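Local coordinates for hypothetical protein APE0525 (Aeropyrum pernix, PDB 2CX0) that is of unknown function but carries a PUA domain behind a pre-PUA domain and probably binds RNA, at residues Y57-P66 and A174-G183. Numbering follows the deposited sequence.
Sequences YEIITVDGVP and ALWELAQEVG
Tyr-57 meets the helix 174-183 at the start of a beta hairpin, strands 56-62 and 65-70 of the six-stranded antiparallel sheet in the pre-PUA half. The last helix of the chain returns from the PUA half to pack against this sheet, its segment axis at 54° to strand 57-62. With CG anti to its own carbonyl carbon (chi1 -59°), the Tyr-57 ring runs back toward the start of the helix: Tyr-57 CG lies 3.4 Å from Leu-178 CD2, and Tyr-57 OH 3.5 Å from Ala-174 CB. Trimming this tyrosine to an alanine is likely to leave a gap beside Leu-178 CD2 and Ala-174 CB. Two residues on, Ile-59 rests CD1 against two leucines, 3.7 Å from Leu-175 CD1 and 4.2 Å from Leu-178 CD2. Thr-61 adds a looser methyl contact, CG2 to Val-182 CG1, while its OG1 makes a weak hydrogen bond to Arg-46 O on the adjacent strand. A type I' turn from Val-62 to Val-65 reverses the chain and brings Pro-66 onto the same apolar face. Pro-66 CB approaches Val-182 CG1, Pro-66 CD faces Gly-183 CA at 3.9 Å, and Pro-66 CG reaches Ala-179 CB at 3.9 Å and Ala-179 O at 3.2 Å.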
# COMPACT_ATOMS: atom_id res chain seq x y z
N TYR A 57 -5.42 0.01 15.13
CA TYR A 57 -5.24 -0.23 13.69
C TYR A 57 -6.40 -1.12 13.24
O TYR A 57 -6.83 -2.01 13.98
CB TYR A 57 -3.93 -1.02 13.40
CG TYR A 57 -2.66 -0.35 13.89
CD1 TYR A 57 -2.35 -0.29 15.28
CD2 TYR A 57 -1.80 0.24 12.99
CE1 TYR A 57 -1.21 0.36 15.73
CE2 TYR A 57 -0.64 0.88 13.42
CZ TYR A 57 -0.35 0.94 14.78
OH TYR A 57 0.80 1.58 15.16
N GLU A 58 -6.89 -0.91 12.03
CA GLU A 58 -7.97 -1.77 11.51
C GLU A 58 -7.48 -2.19 10.16
O GLU A 58 -7.07 -1.35 9.34
CB GLU A 58 -9.26 -1.00 11.34
CG GLU A 58 -9.99 -0.85 12.63
CD GLU A 58 -11.37 -0.26 12.44
OE1 GLU A 58 -12.03 -0.57 11.42
OE2 GLU A 58 -11.79 0.49 13.34
N ILE A 59 -7.53 -3.49 9.92
CA ILE A 59 -7.04 -4.05 8.66
C ILE A 59 -8.01 -5.10 8.08
O ILE A 59 -8.53 -5.96 8.82
CB ILE A 59 -5.70 -4.79 8.88
CG1 ILE A 59 -4.59 -3.81 9.34
CG2 ILE A 59 -5.26 -5.44 7.56
CD1 ILE A 59 -3.30 -4.61 9.74
N ILE A 60 -8.24 -5.05 6.78
CA ILE A 60 -9.10 -6.05 6.20
C ILE A 60 -8.23 -7.18 5.71
O ILE A 60 -7.24 -6.94 5.00
CB ILE A 60 -9.88 -5.45 5.04
CG1 ILE A 60 -10.95 -4.48 5.63
CG2 ILE A 60 -10.52 -6.58 4.17
CD1 ILE A 60 -11.65 -3.64 4.53
N THR A 61 -8.54 -8.41 6.12
CA THR A 61 -7.77 -9.56 5.63
C THR A 61 -8.54 -10.24 4.50
O THR A 61 -9.75 -10.29 4.50
CB THR A 61 -7.48 -10.62 6.73
OG1 THR A 61 -8.72 -11.12 7.31
CG2 THR A 61 -6.63 -9.95 7.84
N VAL A 62 -7.78 -10.76 3.54
CA VAL A 62 -8.32 -11.45 2.39
C VAL A 62 -7.66 -12.85 2.45
O VAL A 62 -6.45 -13.01 2.24
CB VAL A 62 -7.95 -10.76 1.02
CG1 VAL A 62 -8.61 -11.49 -0.14
CG2 VAL A 62 -8.41 -9.33 0.98
N ASP A 63 -8.47 -13.86 2.74
CA ASP A 63 -7.97 -15.23 2.88
C ASP A 63 -6.86 -15.30 3.91
O ASP A 63 -5.91 -16.06 3.77
CB ASP A 63 -7.52 -15.82 1.53
CG ASP A 63 -8.71 -16.18 0.66
OD1 ASP A 63 -9.75 -16.47 1.28
OD2 ASP A 63 -8.62 -16.17 -0.58
N GLY A 64 -6.99 -14.49 4.95
CA GLY A 64 -6.03 -14.48 6.01
C GLY A 64 -4.90 -13.50 5.75
O GLY A 64 -4.16 -13.17 6.68
N VAL A 65 -4.73 -13.01 4.53
CA VAL A 65 -3.64 -12.04 4.32
C VAL A 65 -4.06 -10.58 4.71
O VAL A 65 -5.07 -10.11 4.25
CB VAL A 65 -3.17 -12.09 2.85
CG1 VAL A 65 -2.05 -11.09 2.63
CG2 VAL A 65 -2.71 -13.52 2.51
N PRO A 66 -3.28 -9.88 5.56
CA PRO A 66 -3.61 -8.50 5.98
C PRO A 66 -3.40 -7.61 4.74
O PRO A 66 -2.28 -7.24 4.42
CB PRO A 66 -2.61 -8.23 7.12
CG PRO A 66 -1.42 -9.06 6.72
CD PRO A 66 -2.02 -10.33 6.18
N ALA A 174 5.00 1.18 11.16
CA ALA A 174 4.25 0.51 12.20
C ALA A 174 3.18 -0.43 11.65
O ALA A 174 3.04 -1.57 12.15
CB ALA A 174 3.63 1.53 13.12
N LEU A 175 2.44 0.03 10.64
CA LEU A 175 1.41 -0.82 10.05
C LEU A 175 2.06 -2.05 9.38
O LEU A 175 1.53 -3.18 9.48
CB LEU A 175 0.56 -0.04 9.01
CG LEU A 175 -0.40 -0.86 8.12
CD1 LEU A 175 -1.51 -1.51 8.98
CD2 LEU A 175 -1.06 0.02 7.12
N TRP A 176 3.23 -1.82 8.73
CA TRP A 176 3.92 -2.91 8.06
C TRP A 176 4.30 -4.00 9.09
O TRP A 176 4.08 -5.21 8.83
CB TRP A 176 5.21 -2.40 7.39
CG TRP A 176 5.81 -3.46 6.53
CD1 TRP A 176 5.44 -3.79 5.27
CD2 TRP A 176 6.80 -4.40 6.92
NE1 TRP A 176 6.12 -4.90 4.84
CE2 TRP A 176 6.98 -5.29 5.83
CE3 TRP A 176 7.56 -4.57 8.09
CZ2 TRP A 176 7.90 -6.35 5.87
CZ3 TRP A 176 8.48 -5.63 8.13
CH2 TRP A 176 8.64 -6.50 7.03
N GLU A 177 4.81 -3.58 10.24
CA GLU A 177 5.25 -4.55 11.25
C GLU A 177 4.06 -5.30 11.83
O GLU A 177 4.11 -6.49 12.01
CB GLU A 177 6.05 -3.87 12.38
CG GLU A 177 7.42 -3.31 11.93
CD GLU A 177 8.45 -4.36 11.50
OE1 GLU A 177 8.24 -5.60 11.63
OE2 GLU A 177 9.51 -3.95 11.03
N LEU A 178 3.01 -4.56 12.13
CA LEU A 178 1.82 -5.19 12.63
C LEU A 178 1.27 -6.21 11.59
O LEU A 178 0.89 -7.36 11.94
CB LEU A 178 0.79 -4.09 12.93
CG LEU A 178 -0.61 -4.70 13.20
CD1 LEU A 178 -0.56 -5.58 14.48
CD2 LEU A 178 -1.60 -3.52 13.39
N ALA A 179 1.23 -5.80 10.32
CA ALA A 179 0.69 -6.67 9.25
C ALA A 179 1.54 -7.92 9.07
O ALA A 179 0.97 -9.01 8.88
CB ALA A 179 0.58 -5.94 7.91
N GLN A 180 2.86 -7.79 9.19
CA GLN A 180 3.77 -8.93 9.08
C GLN A 180 3.42 -9.99 10.14
O GLN A 180 3.44 -11.18 9.86
CB GLN A 180 5.21 -8.52 9.35
CG GLN A 180 5.95 -8.07 8.18
CD GLN A 180 5.97 -9.12 7.10
OE1 GLN A 180 5.06 -9.15 6.29
NE2 GLN A 180 6.99 -10.00 7.11
N GLU A 181 3.10 -9.54 11.34
CA GLU A 181 2.79 -10.45 12.43
C GLU A 181 1.39 -11.03 12.29
O GLU A 181 1.18 -12.19 12.64
CB GLU A 181 2.95 -9.72 13.79
CG GLU A 181 3.17 -10.64 14.96
CD GLU A 181 4.39 -11.55 14.80
OE1 GLU A 181 5.39 -11.20 14.12
OE2 GLU A 181 4.36 -12.62 15.39
N VAL A 182 0.43 -10.24 11.79
CA VAL A 182 -0.93 -10.75 11.60
C VAL A 182 -0.85 -11.91 10.58
O VAL A 182 -1.48 -12.97 10.78
CB VAL A 182 -1.92 -9.64 11.05
CG1 VAL A 182 -3.26 -10.27 10.61
CG2 VAL A 182 -2.26 -8.63 12.18
N GLY A 183 -0.05 -11.69 9.53
CA GLY A 183 0.16 -12.65 8.46
C GLY A 183 0.75 -13.95 9.00
O GLY A 183 0.46 -15.02 8.45